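Long-range contacts in binding component of ABC transporter (Wolinella succinogenes, PDB 3K4U), which binds free lysine and probably hands it over to an ABC transporter for uptake into the cell: residues L80-V85 with G192-G198; V91-V97 with M159-P165; L118-F122 with K140-E145. All coordinates share one frame; numbering follows the deposited sequence.

Contact 1: residues L80-V85 with G192-G198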
# COMPACT_ATOMS: atom_id res chain seq x y z
N LEU E 80 -14.60 -4.52 31.95
CA LEU E 80 -15.31 -3.63 32.85
C LEU E 80 -14.58 -3.43 34.19
O LEU E 80 -14.76 -2.40 34.87
CB LEU E 80 -16.74 -4.15 33.07
CG LEU E 80 -17.80 -3.77 32.02
CD1 LEU E 80 -19.13 -4.50 32.27
CD2 LEU E 80 -18.07 -2.24 31.92
N ARG E 81 -13.75 -4.40 34.57
CA ARG E 81 -13.21 -4.48 35.92
C ARG E 81 -11.71 -4.22 36.01
O ARG E 81 -11.26 -3.58 36.98
CB ARG E 81 -13.57 -5.81 36.57
CG ARG E 81 -15.07 -6.05 36.63
CD ARG E 81 -15.44 -7.11 37.64
NE ARG E 81 -15.16 -8.47 37.18
CZ ARG E 81 -14.64 -9.44 37.94
NH1 ARG E 81 -14.30 -9.21 39.20
NH2 ARG E 81 -14.44 -10.65 37.41
N VAL E 82 -10.97 -4.72 35.02
CA VAL E 82 -9.58 -4.34 34.80
C VAL E 82 -9.40 -3.72 33.40
O VAL E 82 -10.34 -3.81 32.59
CB VAL E 82 -8.62 -5.56 34.96
CG1 VAL E 82 -8.54 -5.96 36.43
CG2 VAL E 82 -9.04 -6.76 34.11
N ASN E 83 -8.22 -3.13 33.11
CA ASN E 83 -7.88 -2.63 31.78
C ASN E 83 -6.96 -3.63 31.12
O ASN E 83 -6.16 -4.29 31.80
CB ASN E 83 -7.09 -1.33 31.80
CG ASN E 83 -7.91 -0.12 32.15
OD1 ASN E 83 -9.11 -0.03 31.89
ND2 ASN E 83 -7.24 0.86 32.71
N PHE E 84 -7.04 -3.70 29.79
CA PHE E 84 -6.21 -4.60 29.03
C PHE E 84 -5.25 -3.88 28.13
O PHE E 84 -5.51 -2.77 27.70
CB PHE E 84 -7.07 -5.46 28.18
CG PHE E 84 -7.65 -6.62 28.89
CD1 PHE E 84 -6.87 -7.74 29.11
CD2 PHE E 84 -8.96 -6.61 29.31
CE1 PHE E 84 -7.38 -8.82 29.74
CE2 PHE E 84 -9.48 -7.71 29.94
CZ PHE E 84 -8.68 -8.80 30.17
N VAL E 85 -4.13 -4.53 27.87
CA VAL E 85 -3.10 -4.04 26.99
C VAL E 85 -3.38 -4.59 25.58
O VAL E 85 -3.96 -5.65 25.46
CB VAL E 85 -1.74 -4.55 27.51
CG1 VAL E 85 -0.68 -4.55 26.43
CG2 VAL E 85 -1.29 -3.67 28.65
N GLY E 192 -4.87 -10.66 26.26
CA GLY E 192 -4.13 -9.48 26.71
C GLY E 192 -3.71 -9.53 28.17
O GLY E 192 -4.26 -10.33 28.94
N TRP E 193 -2.74 -8.69 28.56
CA TRP E 193 -2.28 -8.65 29.92
C TRP E 193 -3.24 -7.69 30.55
O TRP E 193 -3.49 -6.63 29.97
CB TRP E 193 -0.86 -8.05 30.07
CG TRP E 193 0.12 -8.70 29.19
CD1 TRP E 193 0.16 -10.03 28.89
CD2 TRP E 193 1.16 -8.07 28.44
NE1 TRP E 193 1.19 -10.26 27.99
CE2 TRP E 193 1.81 -9.08 27.70
CE3 TRP E 193 1.58 -6.75 28.28
CZ2 TRP E 193 2.86 -8.81 26.84
CZ3 TRP E 193 2.65 -6.48 27.43
CH2 TRP E 193 3.28 -7.51 26.73
N ALA E 194 -3.73 -8.02 31.75
CA ALA E 194 -4.57 -7.08 32.50
C ALA E 194 -3.80 -6.39 33.64
O ALA E 194 -2.77 -6.90 34.14
CB ALA E 194 -5.78 -7.78 33.03
N ILE E 195 -4.31 -5.21 33.99
CA ILE E 195 -3.79 -4.36 35.02
C ILE E 195 -4.95 -3.55 35.61
O ILE E 195 -6.06 -3.52 35.05
CB ILE E 195 -2.74 -3.41 34.48
CG1 ILE E 195 -3.36 -2.47 33.45
CG2 ILE E 195 -1.57 -4.20 33.95
CD1 ILE E 195 -2.45 -1.25 33.11
N LYS E 196 -4.74 -2.87 36.73
CA LYS E 196 -5.88 -2.18 37.26
C LYS E 196 -6.06 -0.78 36.69
O LYS E 196 -5.12 -0.15 36.22
CB LYS E 196 -5.93 -2.21 38.78
CG LYS E 196 -4.70 -1.85 39.45
CD LYS E 196 -4.98 -1.83 40.90
CE LYS E 196 -5.49 -0.45 41.34
NZ LYS E 196 -4.35 0.57 41.36
N LYS E 197 -7.30 -0.33 36.77
CA LYS E 197 -7.76 0.85 36.12
C LYS E 197 -7.16 2.07 36.72
O LYS E 197 -6.67 2.04 37.87
CB LYS E 197 -9.25 0.94 36.30
CG LYS E 197 -10.03 -0.10 35.58
CD LYS E 197 -11.38 -0.21 36.24
CE LYS E 197 -12.47 0.28 35.34
NZ LYS E 197 -13.74 0.08 36.07
N GLY E 198 -7.23 3.17 35.96
CA GLY E 198 -6.82 4.44 36.47
C GLY E 198 -5.34 4.63 36.29
O GLY E 198 -4.82 5.63 36.78
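A short antiparallel ladder joins strand 83-84 to the end of strand 189-195, with Asn83 facing Ile195 as a hydrogen-bonded pair and Phe84 facing Ala194 as a non-hydrogen-bonded one. Asn83 N gives its hydrogen to Ile195 O at 2.9 Å, and Ile195 N returns one to Asn83 O at 3.0 Å. The next rung runs from Val85 N to Trp193 O, 3.0 Å.

On the Phe84 side of the ladder, the methyl CB of Ala194 sits over one face of the Phe84 ring, a CH-pi contact with CB 4.2 Å from the ring centroid, while Gly192 O lies at the ring edge, near its plane. Val82 CG2 meets the same methyl, Ala194 CB, at 3.6 Å. Further along, Val85 CG1 approaches the six-membered part of the indole at Trp193 CE3, 3.7 Å away; with CG1 anti to the backbone N (chi1 159°), this branch is the one directed at the ring.

Past the strands, Lys197 runs by the amide of Asn83 at about a right angle, with CD near Arg81 O, and its NZ gives a hydrogen bond to Leu80 O, 2.9 Å. The Asn83 amide points to another molecule: its ND2 is hydrogen-bonded to Asp201 of the second subunit, which also takes Gly198 N. Helices 56-61 and 200-216 pack against the ladder, through Leu60 on Val82 and Leu203 on Val85.

Backbone bonds thus set the register and two apolar groups flank them, Val82 and Phe84 on Ala194, and Val85 on Trp193, while the polar fringe ties the loop at Leu80 to Lys197 and reaches the second subunit.

Contact 2: residues V91-V97 with M159-P165; sequences VGQSLLV and MFIFDLP. With LYS (lysine), chain K.
Leu95 and Ile161 lie side by side and point the same way, CD2 of the leucine 3.8 Å from CG1 of the isoleucine, on one face of an antiparallel strand pair. Val97 and selenomethionine Met159 follow on that face, crossing at a slant where Val97 CG1 meets Met159 CB; beyond CG the selenomethionine chain extends away from strand 93-97. Ile161 CG1, anti to its own nitrogen at chi1 -176°, is also the branch that reaches Gln93 CG.

The other face carries Ser94, Leu96, Phe160 and Phe162. Here Leu96 and Phe160 touch chiefly through their CB atoms, 4.0 Å apart, and the Phe160 ring swings off toward helix 145-154. Backbone bonds fix this register: Ser94 N to Phe162 O is 2.9 Å, and Leu96 and Phe160 exchange two bonds. A last one, from Leu164 N to Gly92 O, carries the pairing into the first turn of helix 164-175.

At that end the pair becomes part of the binding pocket. Asp163, just before helix 164-175, turns its carboxylate to the ligand rather than capping the helix; OD1 of Asp163 accepts a hydrogen bond from N of the bound lysine, 2.7 Å. The Phe162 ring packs against the ligand's aliphatic chain, its CZ 3.6 Å from ligand CG, and ligand CE lies in plane at the ring edge. Next to them Val91 CG1 packs on Asp163 CB, and Val91 CG2 on the ring of Pro165.

Around this, strand 93-97 is flanked on its far edge by strand 179-182, and strand 159-163 by strand 117-121, so the pair lies inside the mixed sheet. Helix 164-175 covers Leu96 through Phe170, helix 145-154 covers Phe160, and Tyr15 meets Phe162 edge-to-face across the pocket.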
# COMPACT_ATOMS: atom_id res chain seq x y z
N VAL E 91 -6.24 -16.19 19.67
CA VAL E 91 -6.45 -17.63 19.85
C VAL E 91 -7.90 -17.97 19.59
O VAL E 91 -8.74 -17.07 19.57
CB VAL E 91 -6.07 -17.99 21.29
CG1 VAL E 91 -7.04 -19.06 21.91
CG2 VAL E 91 -4.58 -18.36 21.37
N GLY E 92 -8.21 -19.24 19.38
CA GLY E 92 -9.61 -19.68 19.32
C GLY E 92 -9.83 -21.00 20.03
O GLY E 92 -8.88 -21.73 20.33
N GLN E 93 -11.08 -21.31 20.32
CA GLN E 93 -11.37 -22.62 20.88
C GLN E 93 -11.36 -23.74 19.86
O GLN E 93 -11.80 -23.56 18.72
CB GLN E 93 -12.70 -22.61 21.64
CG GLN E 93 -12.52 -22.79 23.12
CD GLN E 93 -12.04 -21.55 23.78
OE1 GLN E 93 -10.87 -21.21 23.71
NE2 GLN E 93 -12.95 -20.83 24.41
N SER E 94 -10.84 -24.88 20.27
CA SER E 94 -10.77 -26.06 19.43
C SER E 94 -11.32 -27.23 20.21
O SER E 94 -11.74 -27.08 21.35
CB SER E 94 -9.32 -26.35 19.08
OG SER E 94 -9.02 -25.92 17.78
N LEU E 95 -11.32 -28.39 19.56
CA LEU E 95 -11.86 -29.60 20.15
C LEU E 95 -10.83 -30.75 20.16
O LEU E 95 -10.11 -30.97 19.17
CB LEU E 95 -13.15 -30.00 19.43
CG LEU E 95 -14.23 -28.93 19.26
CD1 LEU E 95 -15.43 -29.50 18.53
CD2 LEU E 95 -14.68 -28.32 20.60
N LEU E 96 -10.75 -31.44 21.29
CA LEU E 96 -10.04 -32.71 21.32
C LEU E 96 -11.08 -33.80 21.50
O LEU E 96 -11.88 -33.72 22.43
CB LEU E 96 -9.01 -32.74 22.45
CG LEU E 96 -7.77 -31.84 22.40
CD1 LEU E 96 -6.88 -32.19 23.59
CD2 LEU E 96 -7.01 -31.96 21.08
N VAL E 97 -11.08 -34.80 20.61
CA VAL E 97 -12.09 -35.89 20.61
C VAL E 97 -11.44 -37.27 20.74
O VAL E 97 -10.25 -37.43 20.47
CB VAL E 97 -13.03 -35.83 19.33
CG1 VAL E 97 -13.54 -34.39 19.09
CG2 VAL E 97 -12.33 -36.36 18.07
N MSE E 159 -15.16 -35.64 24.30
CA MSE E 159 -14.46 -34.51 23.71
C MSE E 159 -14.24 -33.35 24.67
O MSE E 159 -15.09 -33.05 25.52
CB MSE E 159 -15.23 -34.00 22.51
CG MSE E 159 -16.70 -33.82 22.80
SE MSE E 159 -17.60 -33.11 21.24
CE MSE E 159 -19.40 -32.85 22.03
N PHE E 160 -13.09 -32.70 24.47
CA PHE E 160 -12.59 -31.59 25.28
C PHE E 160 -12.59 -30.28 24.45
O PHE E 160 -12.28 -30.29 23.26
CB PHE E 160 -11.17 -31.94 25.74
CG PHE E 160 -10.54 -30.91 26.64
CD1 PHE E 160 -10.97 -30.73 27.95
CD2 PHE E 160 -9.48 -30.13 26.19
CE1 PHE E 160 -10.39 -29.78 28.77
CE2 PHE E 160 -8.91 -29.18 27.01
CZ PHE E 160 -9.37 -29.02 28.30
N ILE E 161 -12.97 -29.17 25.07
CA ILE E 161 -13.00 -27.86 24.39
C ILE E 161 -12.15 -26.86 25.16
O ILE E 161 -12.25 -26.77 26.38
CB ILE E 161 -14.40 -27.25 24.27
CG1 ILE E 161 -14.34 -25.93 23.47
CG2 ILE E 161 -15.02 -27.02 25.66
CD1 ILE E 161 -15.74 -25.28 23.13
N PHE E 162 -11.33 -26.10 24.45
CA PHE E 162 -10.42 -25.18 25.10
C PHE E 162 -9.65 -24.42 24.04
O PHE E 162 -9.67 -24.80 22.88
CB PHE E 162 -9.45 -25.96 26.01
CG PHE E 162 -8.93 -25.16 27.15
CD1 PHE E 162 -9.64 -25.10 28.34
CD2 PHE E 162 -7.74 -24.47 27.03
CE1 PHE E 162 -9.17 -24.32 29.40
CE2 PHE E 162 -7.27 -23.70 28.07
CZ PHE E 162 -7.98 -23.62 29.26
N ASP E 163 -8.97 -23.36 24.47
CA ASP E 163 -8.04 -22.63 23.67
C ASP E 163 -7.16 -23.58 22.86
O ASP E 163 -6.59 -24.54 23.39
CB ASP E 163 -7.18 -21.69 24.52
CG ASP E 163 -8.00 -20.63 25.27
OD1 ASP E 163 -7.47 -19.52 25.57
OD2 ASP E 163 -9.17 -20.91 25.57
N LEU E 164 -7.07 -23.28 21.57
CA LEU E 164 -6.39 -24.11 20.59
C LEU E 164 -4.92 -24.39 20.89
O LEU E 164 -4.42 -25.48 20.60
CB LEU E 164 -6.51 -23.48 19.20
CG LEU E 164 -5.97 -24.24 18.00
CD1 LEU E 164 -6.89 -23.95 16.87
CD2 LEU E 164 -4.57 -23.81 17.67
N PRO E 165 -4.20 -23.39 21.45
CA PRO E 165 -2.77 -23.68 21.64
C PRO E 165 -2.55 -24.67 22.75
O PRO E 165 -1.55 -25.38 22.74
CB PRO E 165 -2.18 -22.31 21.96
CG PRO E 165 -3.20 -21.32 21.35
CD PRO E 165 -4.50 -21.97 21.63
N LYS K . -8.29 -17.82 27.47
CA LYS K . -8.76 -18.55 28.63
C LYS K . -9.62 -17.61 29.44
O LYS K . -9.36 -16.41 29.45
CB LYS K . -7.58 -19.03 29.48
CG LYS K . -7.88 -20.20 30.39
CD LYS K . -7.09 -20.09 31.65
CE LYS K . -7.07 -21.40 32.44
NZ LYS K . -6.04 -21.40 33.51
OXT LYS K . -10.57 -18.02 30.11

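Contact 3: residues L118-F122 with K140-E145. With LYS (lysine), chain K.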
# COMPACT_ATOMS: atom_id res chain seq x y z
N LEU E 118 -19.46 -33.44 26.70
CA LEU E 118 -18.34 -32.51 26.44
C LEU E 118 -17.81 -31.77 27.69
O LEU E 118 -18.57 -31.15 28.46
CB LEU E 118 -18.78 -31.51 25.38
CG LEU E 118 -18.15 -30.13 25.21
CD1 LEU E 118 -17.31 -30.11 23.96
CD2 LEU E 118 -19.28 -29.13 25.12
N VAL E 119 -16.50 -31.82 27.88
CA VAL E 119 -15.90 -31.29 29.12
C VAL E 119 -14.85 -30.20 28.96
O VAL E 119 -14.02 -30.21 28.02
CB VAL E 119 -15.37 -32.39 30.03
CG1 VAL E 119 -16.52 -33.21 30.58
CG2 VAL E 119 -14.39 -33.26 29.30
N THR E 120 -14.91 -29.25 29.90
CA THR E 120 -13.89 -28.23 30.04
C THR E 120 -13.68 -27.74 31.50
O THR E 120 -14.34 -28.21 32.45
CB THR E 120 -14.16 -27.05 29.09
OG1 THR E 120 -12.93 -26.39 28.77
CG2 THR E 120 -15.14 -26.07 29.72
N LYS E 121 -12.78 -26.77 31.66
CA LYS E 121 -12.51 -26.23 32.96
C LYS E 121 -13.60 -25.24 33.37
O LYS E 121 -14.25 -24.63 32.50
CB LYS E 121 -11.15 -25.55 32.94
CG LYS E 121 -10.91 -24.60 34.15
CD LYS E 121 -9.71 -23.72 33.85
CE LYS E 121 -9.25 -22.97 35.06
NZ LYS E 121 -8.70 -23.89 36.07
N PHE E 122 -13.78 -25.06 34.67
CA PHE E 122 -14.85 -24.20 35.17
C PHE E 122 -14.55 -22.69 35.08
O PHE E 122 -13.40 -22.25 35.32
CB PHE E 122 -15.22 -24.56 36.62
CG PHE E 122 -16.31 -23.71 37.19
CD1 PHE E 122 -17.67 -24.01 36.94
CD2 PHE E 122 -16.00 -22.57 37.95
CE1 PHE E 122 -18.70 -23.21 37.46
CE2 PHE E 122 -17.04 -21.75 38.47
CZ PHE E 122 -18.39 -22.08 38.22
N LYS E 140 -19.97 -30.87 31.15
CA LYS E 140 -19.45 -31.02 32.51
C LYS E 140 -18.15 -30.26 32.70
O LYS E 140 -17.35 -30.11 31.77
CB LYS E 140 -19.22 -32.48 32.85
CG LYS E 140 -20.49 -33.25 33.15
CD LYS E 140 -20.19 -34.40 34.09
CE LYS E 140 -19.29 -35.42 33.47
NZ LYS E 140 -19.35 -36.66 34.24
N THR E 141 -17.94 -29.81 33.93
CA THR E 141 -16.83 -28.90 34.23
C THR E 141 -15.98 -29.36 35.42
O THR E 141 -16.47 -29.94 36.37
CB THR E 141 -17.34 -27.50 34.59
OG1 THR E 141 -18.01 -27.57 35.86
CG2 THR E 141 -18.25 -26.95 33.52
N TYR E 142 -14.69 -29.01 35.34
CA TYR E 142 -13.70 -29.44 36.27
C TYR E 142 -12.76 -28.30 36.58
O TYR E 142 -12.50 -27.43 35.73
CB TYR E 142 -12.95 -30.62 35.66
CG TYR E 142 -13.85 -31.82 35.46
CD1 TYR E 142 -14.10 -32.70 36.51
CD2 TYR E 142 -14.49 -32.04 34.23
CE1 TYR E 142 -14.93 -33.78 36.35
CE2 TYR E 142 -15.33 -33.13 34.06
CZ TYR E 142 -15.55 -34.00 35.13
OH TYR E 142 -16.39 -35.09 34.99
N ASP E 143 -12.24 -28.32 37.80
CA ASP E 143 -11.29 -27.34 38.31
C ASP E 143 -10.02 -27.16 37.49
O ASP E 143 -9.42 -26.08 37.53
CB ASP E 143 -10.93 -27.68 39.77
CG ASP E 143 -12.13 -27.53 40.68
OD1 ASP E 143 -12.92 -26.58 40.43
OD2 ASP E 143 -12.28 -28.35 41.63
N THR E 144 -9.60 -28.19 36.76
CA THR E 144 -8.41 -28.05 35.91
C THR E 144 -8.52 -28.59 34.46
O THR E 144 -9.27 -29.53 34.18
CB THR E 144 -7.12 -28.59 36.58
OG1 THR E 144 -7.17 -30.03 36.67
CG2 THR E 144 -6.92 -27.97 37.94
N GLU E 145 -7.78 -27.97 33.57
CA GLU E 145 -7.78 -28.35 32.17
C GLU E 145 -7.50 -29.81 32.11
O GLU E 145 -8.19 -30.56 31.41
CB GLU E 145 -6.67 -27.62 31.39
CG GLU E 145 -6.87 -26.14 31.18
CD GLU E 145 -6.24 -25.28 32.25
OE1 GLU E 145 -5.59 -24.26 31.91
OE2 GLU E 145 -6.38 -25.61 33.45
N LYS K . -8.29 -17.82 27.47
CA LYS K . -8.76 -18.55 28.63
C LYS K . -9.62 -17.61 29.44
O LYS K . -9.36 -16.41 29.45
CB LYS K . -7.58 -19.03 29.48
CG LYS K . -7.88 -20.20 30.39
CD LYS K . -7.09 -20.09 31.65
CE LYS K . -7.07 -21.40 32.44
NZ LYS K . -6.04 -21.40 33.51
OXT LYS K . -10.57 -18.02 30.11
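Two neighbouring parallel strands of a beta-alpha-beta unit meet here, Val119, Thr120 and Lys121 beside Lys140, Thr141 and Tyr142, and their ends open on the lysine pocket. Helix 125-133 connects them. The backbone ladder alternates from strand to strand: Lys140 N to Leu118 O, Thr120 N to Lys140 O, Tyr142 N to Thr120 O at 3.0 Å, then Phe122 N to Tyr142 O.

Val119 CG1 comes in at the edge of the Tyr142 ring, in its plane, 3.7 Å from CE2, and lies alongside Lys140 CB.

Lys121 and Glu145 carry the polar contact at the pocket end. The Lys121 chain runs straight until chi4 (67°) bends NZ back to Asp143 O, 2.7 Å, with the donor tilted from the carbonyl plane. NZ also makes a long salt bridge to Glu145 OE2, 3.9 Å, while Glu145 OE1 receives a weak hydrogen bond from NZ of the bound lysine, 3.3 Å. Lying near two ammonium groups, the carboxylate is probably kept ionised. Lys121 CE packs against ligand CE, 3.8 Å away.

Ligand-binding side chains carried at the C-terminal ends of parallel strands, and at the start of the helix that follows, are typical of solute-binding proteins of this fold.

How the contacts relate
Along the chain the three contacts form concentric brackets: 80-85 pairs with 192-198 on the outside, 91-97 with 159-165 within it, and 118-122 with 140-145 innermost. Contacts 2 and 3 have centres about 12 Å apart and touch, because strand 159-163 lies between strands 89-98 and 117-121; Thr120 OG1 probably donates a hydrogen bond to Ile161 O. Contact 1 stands off, its centre about 25 Å from that of contact 2, yet the long strands 89-98 and 189-195 pair and bring it into the same sheet. This fits the two-lobed binding-protein fold: contacts 2 and 3 supply one wall of the lysine pocket, contact 1 belongs to the other lobe.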